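PDB 6QE7: anti-sigma-I factor RsgI3 from Clostridium thermocellum, which probably holds the sigma factor SigI3 inactive and releases it when its extracellular tandem PA14 domains, the part described here, bind pectic polysaccharides. Local coordinates for residues F30-G35 / R116-K121; D44-R49 / M109-H114; T68-R73 / W85-A90. All coordinates share one frame; numbering follows the deposited sequence.

Interaction 1: F30-G35 / R116-K121; sequences FDWGEG and RAASAK. With CA (calcium ion), chain D.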
loop_
_atom_site.group_PDB
_atom_site.type_symbol
_atom_site.label_atom_id
_atom_site.label_comp_id
_atom_site.label_asym_id
_atom_site.label_seq_id
_atom_site.Cartn_x
_atom_site.Cartn_y
_atom_site.Cartn_z
ATOM N N PHE A 30 -15.890 -12.994 -10.891
ATOM C CA PHE A 30 -15.656 -11.709 -11.549
ATOM C C PHE A 30 -14.832 -11.929 -12.789
ATOM O O PHE A 30 -13.780 -12.512 -12.723
ATOM C CB PHE A 30 -14.990 -10.746 -10.563
ATOM C CG PHE A 30 -15.886 -10.266 -9.470
ATOM C CD1 PHE A 30 -16.881 -9.342 -9.731
ATOM C CD2 PHE A 30 -15.732 -10.706 -8.178
ATOM C CE1 PHE A 30 -17.728 -8.895 -8.727
ATOM C CE2 PHE A 30 -16.576 -10.256 -7.166
ATOM C CZ PHE A 30 -17.521 -9.297 -7.426
ATOM N N ASP A 31 -15.254 -11.339 -13.883
ATOM C CA ASP A 31 -14.358 -11.177 -15.031
ATOM C C ASP A 31 -14.422 -9.731 -15.448
ATOM O O ASP A 31 -15.412 -9.355 -15.939
ATOM C CB ASP A 31 -14.679 -12.133 -16.175
ATOM C CG ASP A 31 -13.735 -11.951 -17.360
ATOM O OD1 ASP A 31 -12.857 -11.040 -17.333
ATOM O OD2 ASP A 31 -13.914 -12.678 -18.349
ATOM N N TRP A 32 -13.343 -8.982 -15.251
ATOM C CA TRP A 32 -13.322 -7.515 -15.456
ATOM C C TRP A 32 -12.686 -7.206 -16.797
ATOM O O TRP A 32 -12.460 -6.015 -17.083
ATOM C CB TRP A 32 -12.599 -6.836 -14.291
ATOM C CG TRP A 32 -13.317 -7.015 -13.003
ATOM C CD1 TRP A 32 -14.605 -6.633 -12.733
ATOM C CD2 TRP A 32 -12.811 -7.618 -11.809
ATOM N NE1 TRP A 32 -14.896 -6.860 -11.430
ATOM C CE2 TRP A 32 -13.834 -7.504 -10.848
ATOM C CE3 TRP A 32 -11.580 -8.189 -11.453
ATOM C CZ2 TRP A 32 -13.676 -7.969 -9.549
ATOM C CZ3 TRP A 32 -11.422 -8.621 -10.157
ATOM C CH2 TRP A 32 -12.469 -8.559 -9.241
ATOM N N GLY A 33 -12.503 -8.228 -17.629
ATOM C CA GLY A 33 -11.806 -8.074 -18.911
ATOM C C GLY A 33 -10.493 -7.345 -18.709
ATOM O O GLY A 33 -9.709 -7.848 -17.923
ATOM N N GLU A 34 -10.289 -6.200 -19.360
ATOM C CA GLU A 34 -9.090 -5.352 -19.200
ATOM C C GLU A 34 -9.448 -4.107 -18.371
ATOM O O GLU A 34 -8.667 -3.105 -18.359
ATOM C CB GLU A 34 -8.471 -5.045 -20.573
ATOM C CG GLU A 34 -7.922 -6.278 -21.204
ATOM C CD GLU A 34 -7.296 -6.069 -22.559
ATOM O OE1 GLU A 34 -8.045 -5.595 -23.474
ATOM O OE2 GLU A 34 -6.073 -6.357 -22.676
ATOM N N GLY A 35 -10.516 -4.189 -17.602
ATOM C CA GLY A 35 -11.078 -3.054 -16.872
ATOM C C GLY A 35 -10.860 -3.251 -15.385
ATOM O O GLY A 35 -9.914 -3.953 -15.014
ATOM N N ARG A 116 -3.084 -5.666 -18.160
ATOM C CA ARG A 116 -3.867 -6.485 -19.111
ATOM C C ARG A 116 -5.127 -6.986 -18.415
ATOM O O ARG A 116 -5.934 -6.142 -17.905
ATOM C CB ARG A 116 -2.956 -7.566 -19.646
ATOM C CG ARG A 116 -1.716 -6.892 -20.217
ATOM C CD ARG A 116 -1.016 -7.775 -21.206
ATOM N NE ARG A 116 0.220 -7.112 -21.623
ATOM C CZ ARG A 116 0.711 -7.129 -22.855
ATOM N NH1 ARG A 116 0.067 -7.767 -23.815
ATOM N NH2 ARG A 116 1.872 -6.558 -23.110
ATOM N N ALA A 117 -5.406 -8.255 -18.564
ATOM C CA ALA A 117 -6.718 -8.822 -18.186
ATOM C C ALA A 117 -6.793 -8.969 -16.671
ATOM O O ALA A 117 -5.759 -9.076 -16.025
ATOM C CB ALA A 117 -6.887 -10.131 -18.902
ATOM N N ALA A 118 -7.991 -8.979 -16.099
ATOM C CA ALA A 118 -8.220 -9.109 -14.636
ATOM C C ALA A 118 -9.484 -9.947 -14.394
ATOM O O ALA A 118 -10.552 -9.616 -15.012
ATOM C CB ALA A 118 -8.289 -7.719 -13.998
ATOM N N SER A 119 -9.382 -10.994 -13.569
ATOM C CA SER A 119 -10.533 -11.830 -13.148
ATOM C C SER A 119 -10.270 -12.534 -11.825
ATOM O O SER A 119 -9.103 -12.787 -11.495
ATOM C CB SER A 119 -10.889 -12.875 -14.223
ATOM O OG SER A 119 -9.755 -13.628 -14.656
ATOM N N ALA A 120 -11.334 -12.905 -11.120
ATOM C CA ALA A 120 -11.223 -13.626 -9.837
ATOM C C ALA A 120 -12.498 -14.442 -9.625
ATOM O O ALA A 120 -13.632 -13.865 -9.589
ATOM C CB ALA A 120 -10.968 -12.676 -8.694
ATOM N N LYS A 121 -12.285 -15.714 -9.391
ATOM C CA LYS A 121 -13.352 -16.723 -9.167
ATOM C C LYS A 121 -12.908 -17.707 -8.112
ATOM O O LYS A 121 -11.709 -18.175 -8.197
ATOM C CB LYS A 121 -13.582 -17.542 -10.431
ATOM C CG LYS A 121 -14.032 -16.688 -11.598
ATOM C CD LYS A 121 -14.138 -17.373 -12.919
ATOM C CE LYS A 121 -14.372 -16.308 -13.964
ATOM N NZ LYS A 121 -15.140 -16.838 -15.097
HETATM CA CA CA D . -3.589 -9.093 -15.253
HETATM O O HOH W 1 -0.980 -9.568 -15.965
HETATM O O HOH W 2 -2.627 -10.679 -17.274
#
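The indole of W32 meets the methyls of A118 and A120 with its six-membered ring, CE3 lying 4.2 Å from A118 CB and CZ3 4.3 Å from A120 CB, the latter approach being oblique. One face of the same indole is taken by a neighbour in its own segment, CB of F30, which sits over the rim. The phenyl ring of F30 leads off from residues 116-121 and turns an edge to them, with A120 O close to the ring plane. W32 has CG anti to its carbonyl carbon (chi1 -64°), which carries the indole back along the chain towards F30. The carboxylate of D31 is turned to its own chain: OD1 accepts from G33 N at 2.8 Å, met 37° above the carboxylate plane, and closes an Asx turn.

These groups decorate the junction between strands 29-31 and 119-125 in one sheet of the first PA14 domain. F30 and A120 form an antiparallel hydrogen-bonded pair, F30 N to A120 O measuring 2.7 Å and A120 N to F30 O 3.0 Å. D31 and S119 follow as a non-hydrogen-bonded pair on the other face. A classic beta bulge then sets W32 and G33 together against A118, which receives W32 N on its O at 2.9 Å and gives its own N to G33 O at 2.7 Å. G33, at positive phi, is the second residue of a type II' turn from W32 to G35, closed by G35 N on W32 O. Beyond the bulge, the backbone O of A117 binds a calcium ion at 2.3 Å; D69, D70, Q113 and V115 supply further ligands. On the indole side, Y46 of strand 46-51 packs against both W32 and A118.

Interaction 2: D44-R49 / M109-H114; sequences DTYSVR and MEYYQH. With CA (calcium ion), chain E; CA (calcium ion), chain D.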
loop_
_atom_site.group_PDB
_atom_site.type_symbol
_atom_site.label_atom_id
_atom_site.label_comp_id
_atom_site.label_asym_id
_atom_site.label_seq_id
_atom_site.Cartn_x
_atom_site.Cartn_y
_atom_site.Cartn_z
ATOM N N ASP A 44 -5.496 -1.064 -13.905
ATOM C CA ASP A 44 -4.209 -1.679 -13.524
ATOM C C ASP A 44 -3.888 -1.461 -12.026
ATOM O O ASP A 44 -4.449 -0.554 -11.371
ATOM C CB ASP A 44 -3.056 -1.247 -14.446
ATOM C CG ASP A 44 -3.157 -1.698 -15.893
ATOM O OD1 ASP A 44 -3.896 -2.637 -16.114
ATOM O OD2 ASP A 44 -2.478 -1.080 -16.812
ATOM N N THR A 45 -2.986 -2.335 -11.533
ATOM C CA THR A 45 -2.411 -2.347 -10.166
ATOM C C THR A 45 -3.519 -2.109 -9.142
ATOM O O THR A 45 -3.518 -1.057 -8.516
ATOM C CB THR A 45 -1.310 -1.281 -10.056
ATOM O OG1 THR A 45 -1.924 -0.068 -10.459
ATOM C CG2 THR A 45 -0.112 -1.519 -10.938
ATOM N N TYR A 46 -4.413 -3.081 -8.938
ATOM C CA TYR A 46 -5.429 -2.989 -7.905
ATOM C C TYR A 46 -5.447 -4.316 -7.160
ATOM O O TYR A 46 -4.802 -5.295 -7.651
ATOM C CB TYR A 46 -6.790 -2.522 -8.438
ATOM C CG TYR A 46 -7.411 -3.298 -9.572
ATOM C CD1 TYR A 46 -8.198 -4.392 -9.323
ATOM C CD2 TYR A 46 -7.342 -2.853 -10.899
ATOM C CE1 TYR A 46 -8.840 -5.091 -10.340
ATOM C CE2 TYR A 46 -8.078 -3.459 -11.906
ATOM C CZ TYR A 46 -8.779 -4.623 -11.643
ATOM O OH TYR A 46 -9.470 -5.299 -12.625
ATOM N N SER A 47 -6.077 -4.278 -5.983
ATOM C CA SER A 47 -6.167 -5.441 -5.082
ATOM C C SER A 47 -7.486 -5.421 -4.336
ATOM O O SER A 47 -8.057 -4.347 -4.154
ATOM C CB SER A 47 -4.972 -5.585 -4.159
ATOM O OG SER A 47 -4.722 -4.424 -3.359
ATOM N N VAL A 48 -7.893 -6.637 -3.955
ATOM C CA VAL A 48 -9.187 -6.956 -3.348
ATOM C C VAL A 48 -8.872 -7.986 -2.284
ATOM O O VAL A 48 -8.200 -8.979 -2.585
ATOM C CB VAL A 48 -10.232 -7.488 -4.376
ATOM C CG1 VAL A 48 -11.568 -7.505 -3.721
ATOM C CG2 VAL A 48 -10.318 -6.654 -5.660
ATOM N N ARG A 49 -9.468 -7.755 -1.131
ATOM C CA ARG A 49 -9.509 -8.708 -0.033
ATOM C C ARG A 49 -10.961 -9.028 0.309
ATOM O O ARG A 49 -11.665 -8.145 0.729
ATOM C CB ARG A 49 -8.863 -8.141 1.226
ATOM C CG ARG A 49 -8.638 -9.263 2.239
ATOM C CD ARG A 49 -8.077 -8.707 3.490
ATOM N NE ARG A 49 -6.677 -8.490 3.294
ATOM C CZ ARG A 49 -6.016 -7.342 3.464
ATOM N NH1 ARG A 49 -6.655 -6.229 3.738
ATOM N NH2 ARG A 49 -4.690 -7.340 3.356
ATOM N N MET A 109 -9.664 -14.403 0.994
ATOM C CA MET A 109 -9.076 -14.506 -0.320
ATOM C C MET A 109 -8.538 -13.128 -0.666
ATOM O O MET A 109 -9.312 -12.176 -0.654
ATOM C CB MET A 109 -10.110 -14.988 -1.335
ATOM C CG MET A 109 -9.570 -14.961 -2.717
ATOM S SD MET A 109 -10.670 -15.907 -3.852
ATOM C CE MET A 109 -9.982 -15.498 -5.457
ATOM N N GLU A 110 -7.230 -13.080 -0.952
ATOM C CA GLU A 110 -6.499 -11.867 -1.400
ATOM C C GLU A 110 -6.212 -12.070 -2.862
ATOM O O GLU A 110 -5.930 -13.199 -3.266
ATOM C CB GLU A 110 -5.232 -11.649 -0.557
ATOM C CG GLU A 110 -5.608 -11.187 0.836
ATOM C CD GLU A 110 -4.441 -10.929 1.787
ATOM O OE1 GLU A 110 -3.339 -11.217 1.429
ATOM O OE2 GLU A 110 -4.681 -10.357 2.822
ATOM N N TYR A 111 -6.387 -11.002 -3.627
ATOM C CA TYR A 111 -6.319 -11.031 -5.088
ATOM C C TYR A 111 -5.578 -9.783 -5.522
ATOM O O TYR A 111 -5.831 -8.731 -4.886
ATOM C CB TYR A 111 -7.767 -11.066 -5.629
ATOM C CG TYR A 111 -7.812 -10.602 -7.054
ATOM C CD1 TYR A 111 -7.440 -11.444 -8.080
ATOM C CD2 TYR A 111 -8.062 -9.284 -7.348
ATOM C CE1 TYR A 111 -7.356 -11.015 -9.384
ATOM C CE2 TYR A 111 -7.996 -8.837 -8.647
ATOM C CZ TYR A 111 -7.632 -9.694 -9.655
ATOM O OH TYR A 111 -7.591 -9.233 -10.920
ATOM N N TYR A 112 -4.853 -9.816 -6.648
ATOM C CA TYR A 112 -4.445 -8.546 -7.263
ATOM C C TYR A 112 -4.370 -8.745 -8.777
ATOM O O TYR A 112 -4.291 -9.855 -9.305
ATOM C CB TYR A 112 -3.111 -8.074 -6.694
ATOM C CG TYR A 112 -1.908 -8.741 -7.314
ATOM C CD1 TYR A 112 -1.436 -9.960 -6.868
ATOM C CD2 TYR A 112 -1.195 -8.124 -8.336
ATOM C CE1 TYR A 112 -0.307 -10.565 -7.430
ATOM C CE2 TYR A 112 -0.038 -8.683 -8.874
ATOM C CZ TYR A 112 0.427 -9.910 -8.418
ATOM O OH TYR A 112 1.492 -10.486 -9.035
ATOM N N GLN A 113 -4.557 -7.630 -9.433
ATOM C CA GLN A 113 -4.336 -7.341 -10.861
ATOM C C GLN A 113 -3.078 -6.490 -11.022
ATOM O O GLN A 113 -2.898 -5.430 -10.303
ATOM C CB GLN A 113 -5.575 -6.604 -11.404
ATOM C CG GLN A 113 -5.246 -5.673 -12.579
ATOM C CD GLN A 113 -4.994 -6.353 -13.889
ATOM O OE1 GLN A 113 -4.420 -7.437 -13.964
ATOM N NE2 GLN A 113 -5.554 -5.768 -14.957
ATOM N N HIS A 114 -2.253 -6.916 -11.960
ATOM C CA HIS A 114 -1.090 -6.126 -12.407
ATOM C C HIS A 114 -1.518 -5.326 -13.642
ATOM O O HIS A 114 -1.884 -4.161 -13.463
ATOM C CB HIS A 114 0.180 -6.988 -12.579
ATOM C CG HIS A 114 1.384 -6.168 -12.925
ATOM N ND1 HIS A 114 2.266 -6.568 -13.880
ATOM C CD2 HIS A 114 1.779 -4.915 -12.531
ATOM C CE1 HIS A 114 3.188 -5.624 -14.068
ATOM N NE2 HIS A 114 2.908 -4.586 -13.234
HETATM CA CA CA E . -3.774 1.143 -9.538
HETATM CA CA CA D . -3.589 -9.093 -15.253
HETATM O O HOH W 3 -7.129 -3.249 -15.214
HETATM O O HOH W 1 -0.980 -9.568 -15.965
HETATM O O HOH W 2 -2.627 -10.679 -17.274
HETATM O O HOH W 4 -4.438 3.516 -9.351
HETATM O O HOH W 5 -6.210 0.904 -9.684
HETATM O O HOH W 6 -3.726 2.051 -11.810
#
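Q113 lies across the ring of Y46, its CB 3.8 Å from the ring centroid and 11° off the normal, a CH-pi contact over the face. The two belong to strands 105-113 and 46-51, antiparallel neighbours in a sheet of the first PA14 domain, and a G1 beta bulge places both T45 and Y46 opposite Q113. Having covered the phenol ring, the Q113 side chain bends at chi2 (75°) and delivers OE1 to a calcium ion at 2.3 Å. Its NE2 points to R116 O and to a water that also accepts from D44 N, so both ends of the amide are fixed.

Y111, on the same face of the sheet, turns its ring edge to its neighbours: CD2 comes to 3.9 Å from V48 CG2, and CE2 approaches CE1 of Y46. The hydroxyls of both tyrosines leave this strand pair, Y46 OH bonding to G35 O and Y111 OH to D69 O.

The opposite face carries S47, Y112 and a salt bridge. R49 and E110 run side by side and point the same way, with guanidinium and carboxylate planes 54° apart. R49 grips the single oxygen E110 OE2 side-on, through NE at 2.8 Å and NH2 at 3.1 Å, while its NH1 forms a second salt bridge with E9.

At the bulge, T45 N donates to H114 O at 2.9 Å. A second calcium ion is bound here by D44 O, T45 O, N12 and waters, and T45 OG1 joins them at 2.4 Å.

Interaction 3: T68-R73 / W85-A90; sequences TDDGVR and WKSQSA. With CA (calcium ion), chain D.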
loop_
_atom_site.group_PDB
_atom_site.type_symbol
_atom_site.label_atom_id
_atom_site.label_comp_id
_atom_site.label_asym_id
_atom_site.label_seq_id
_atom_site.Cartn_x
_atom_site.Cartn_y
_atom_site.Cartn_z
ATOM N N THR A 68 -7.751 -16.975 -11.287
ATOM C CA THR A 68 -7.376 -15.560 -11.100
ATOM C C THR A 68 -6.415 -15.151 -12.186
ATOM O O THR A 68 -5.522 -15.935 -12.573
ATOM C CB THR A 68 -6.742 -15.253 -9.749
ATOM O OG1 THR A 68 -5.621 -16.090 -9.366
ATOM C CG2 THR A 68 -7.762 -15.349 -8.646
ATOM N N ASP A 69 -6.535 -13.873 -12.503
ATOM C CA ASP A 69 -5.483 -13.082 -13.152
ATOM C C ASP A 69 -5.523 -11.727 -12.456
ATOM O O ASP A 69 -6.554 -11.065 -12.626
ATOM C CB ASP A 69 -5.740 -13.038 -14.659
ATOM C CG ASP A 69 -4.802 -12.084 -15.365
ATOM O OD1 ASP A 69 -4.150 -11.230 -14.655
ATOM O OD2 ASP A 69 -4.693 -12.220 -16.578
ATOM N N ASP A 70 -4.477 -11.336 -11.639
ATOM C CA ASP A 70 -3.238 -12.089 -11.475
ATOM C C ASP A 70 -3.264 -13.006 -10.261
ATOM O O ASP A 70 -3.846 -14.084 -10.337
ATOM C CB ASP A 70 -2.030 -11.168 -11.433
ATOM C CG ASP A 70 -1.874 -10.472 -12.777
ATOM O OD1 ASP A 70 -2.695 -9.509 -13.044
ATOM O OD2 ASP A 70 -0.929 -10.817 -13.512
ATOM N N GLY A 71 -2.672 -12.599 -9.161
ATOM C CA GLY A 71 -2.276 -13.565 -8.128
ATOM C C GLY A 71 -3.320 -13.692 -7.053
ATOM O O GLY A 71 -4.339 -12.960 -7.025
ATOM N N VAL A 72 -3.113 -14.674 -6.206
ATOM C CA VAL A 72 -4.136 -14.980 -5.174
ATOM C C VAL A 72 -3.459 -15.545 -3.947
ATOM O O VAL A 72 -2.520 -16.294 -4.077
ATOM C CB VAL A 72 -5.171 -15.931 -5.781
ATOM C CG1 VAL A 72 -4.483 -17.192 -6.277
ATOM C CG2 VAL A 72 -6.355 -16.260 -4.826
ATOM N N ARG A 73 -4.107 -15.405 -2.827
ATOM C CA ARG A 73 -3.842 -16.237 -1.655
ATOM C C ARG A 73 -5.175 -16.615 -1.029
ATOM O O ARG A 73 -6.046 -15.711 -0.903
ATOM C CB ARG A 73 -2.990 -15.450 -0.646
ATOM C CG ARG A 73 -1.562 -15.152 -1.068
ATOM C CD ARG A 73 -0.782 -14.693 0.173
ATOM N NE ARG A 73 0.621 -14.831 -0.179
ATOM C CZ ARG A 73 1.411 -13.846 -0.546
ATOM N NH1 ARG A 73 1.016 -12.553 -0.541
ATOM N NH2 ARG A 73 2.651 -14.196 -0.799
ATOM N N TRP A 85 0.974 -15.740 -5.368
ATOM C CA TRP A 85 0.968 -14.268 -5.475
ATOM C C TRP A 85 1.939 -13.827 -6.559
ATOM O O TRP A 85 3.113 -13.621 -6.273
ATOM C CB TRP A 85 1.400 -13.684 -4.138
ATOM C CG TRP A 85 0.968 -12.261 -3.999
ATOM C CD1 TRP A 85 1.774 -11.173 -3.876
ATOM C CD2 TRP A 85 -0.371 -11.779 -3.813
ATOM N NE1 TRP A 85 1.013 -10.040 -3.711
ATOM C CE2 TRP A 85 -0.287 -10.377 -3.566
ATOM C CE3 TRP A 85 -1.626 -12.352 -3.894
ATOM C CZ2 TRP A 85 -1.393 -9.555 -3.531
ATOM C CZ3 TRP A 85 -2.748 -11.541 -3.802
ATOM C CH2 TRP A 85 -2.627 -10.153 -3.594
ATOM N N LYS A 86 1.484 -13.785 -7.802
ATOM C CA LYS A 86 2.357 -13.605 -8.983
ATOM C C LYS A 86 1.491 -13.168 -10.151
ATOM O O LYS A 86 0.243 -13.307 -10.085
ATOM C CB LYS A 86 3.122 -14.879 -9.359
ATOM C CG LYS A 86 2.233 -16.012 -9.857
ATOM C CD LYS A 86 2.939 -17.309 -10.013
ATOM C CE LYS A 86 2.073 -18.380 -10.649
ATOM N NZ LYS A 86 2.929 -19.548 -10.946
ATOM N N SER A 87 2.202 -12.695 -11.153
ATOM C CA SER A 87 1.746 -12.339 -12.492
ATOM C C SER A 87 1.341 -13.659 -13.165
ATOM O O SER A 87 2.154 -14.627 -13.241
ATOM C CB SER A 87 2.831 -11.588 -13.203
ATOM O OG SER A 87 2.463 -11.304 -14.514
ATOM N N GLN A 88 0.079 -13.750 -13.563
ATOM C CA GLN A 88 -0.390 -14.932 -14.292
ATOM C C GLN A 88 -1.652 -14.567 -15.063
ATOM O O GLN A 88 -2.532 -13.976 -14.494
ATOM C CB GLN A 88 -0.709 -16.109 -13.359
ATOM C CG GLN A 88 -1.607 -15.745 -12.187
ATOM C CD GLN A 88 -1.955 -16.949 -11.340
ATOM O OE1 GLN A 88 -1.148 -17.823 -11.088
ATOM N NE2 GLN A 88 -3.203 -17.023 -10.888
ATOM N N SER A 89 -1.668 -14.872 -16.338
ATOM C CA SER A 89 -2.922 -15.143 -17.062
ATOM C C SER A 89 -3.830 -16.016 -16.196
ATOM O O SER A 89 -3.259 -16.750 -15.340
ATOM C CB SER A 89 -2.595 -15.804 -18.352
ATOM O OG SER A 89 -3.697 -15.655 -19.181
ATOM N N ALA A 90 -5.148 -16.048 -16.488
ATOM C CA ALA A 90 -6.190 -16.791 -15.738
ATOM C C ALA A 90 -5.751 -18.236 -15.561
ATOM O O ALA A 90 -5.454 -18.913 -16.554
ATOM C CB ALA A 90 -7.518 -16.777 -16.442
HETATM CA CA CA D . -3.589 -9.093 -15.253
HETATM O O HOH W 7 -6.474 -13.757 -17.923
HETATM O O HOH W 2 -2.627 -10.679 -17.274
HETATM O O HOH W 1 -0.980 -9.568 -15.965
#
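D70 divides its carboxylate between metal and loop: OD1 binds the calcium ion at 2.4 Å and also accepts from the backbone N of H114, and OD2 accepts from the backbone N of Q88 at 3.1 Å, met on the anti side, somewhat out of the carboxylate plane. D69 adds OD1 to the ion at 2.3 Å. The peptide between the two aspartates is cis, the Asp-cis-Asp calcium motif known from sugar-binding PA14 relatives such as the yeast flocculins, and consistent with a ligand-sensing role here. Q113, V115 and A117 complete the protein ligands.

Around this first shell, two metal waters donate to the outer oxygens, one to D69 OD2 and the other to D70 OD2. A further water donates to D69 OD2 and accepts from A90 N, tying residues 85-90 to the site.

The Q88 side chain starts with CG between its N and carbonyl carbon (chi1 50°) and then extends, carrying NE2 to T68 O at 3.1 Å, well above the carbonyl plane. A weak bond links NE2 to D70 O, which also accepts from T68 OG1 at 2.8 Å, and H93 holds the other end of the amide, OE1.

Farthest from the metal, the R73 guanidinium, anchored through NE by D83, lies flat on the indole of W85, planes 17° apart, in an off-centre cation-pi stack. NH1 of R73 rests 3.5 Å from W85 CG.

All three interactions meet at one calcium ion: interaction 1 supplies a backbone carbonyl, interaction 2 a side-chain amide and interaction 3 two carboxylates. Interaction 2 is the most buried, joining two strands by backbone bonds and aromatic packing, with a salt bridge on its other face and a second calcium ion at its end. Interactions 1 and 3 are only partly buried; the first depends on backbone bonds through a bulge and turn, the third on polar and cation-pi contacts with an irregular loop. Strands 119-125 and 60-69 put interactions 1 and 3 in one sheet through S119 O and D69 N. Strands 105-113 and 72-76 likewise unite interactions 2 and 3 in the other.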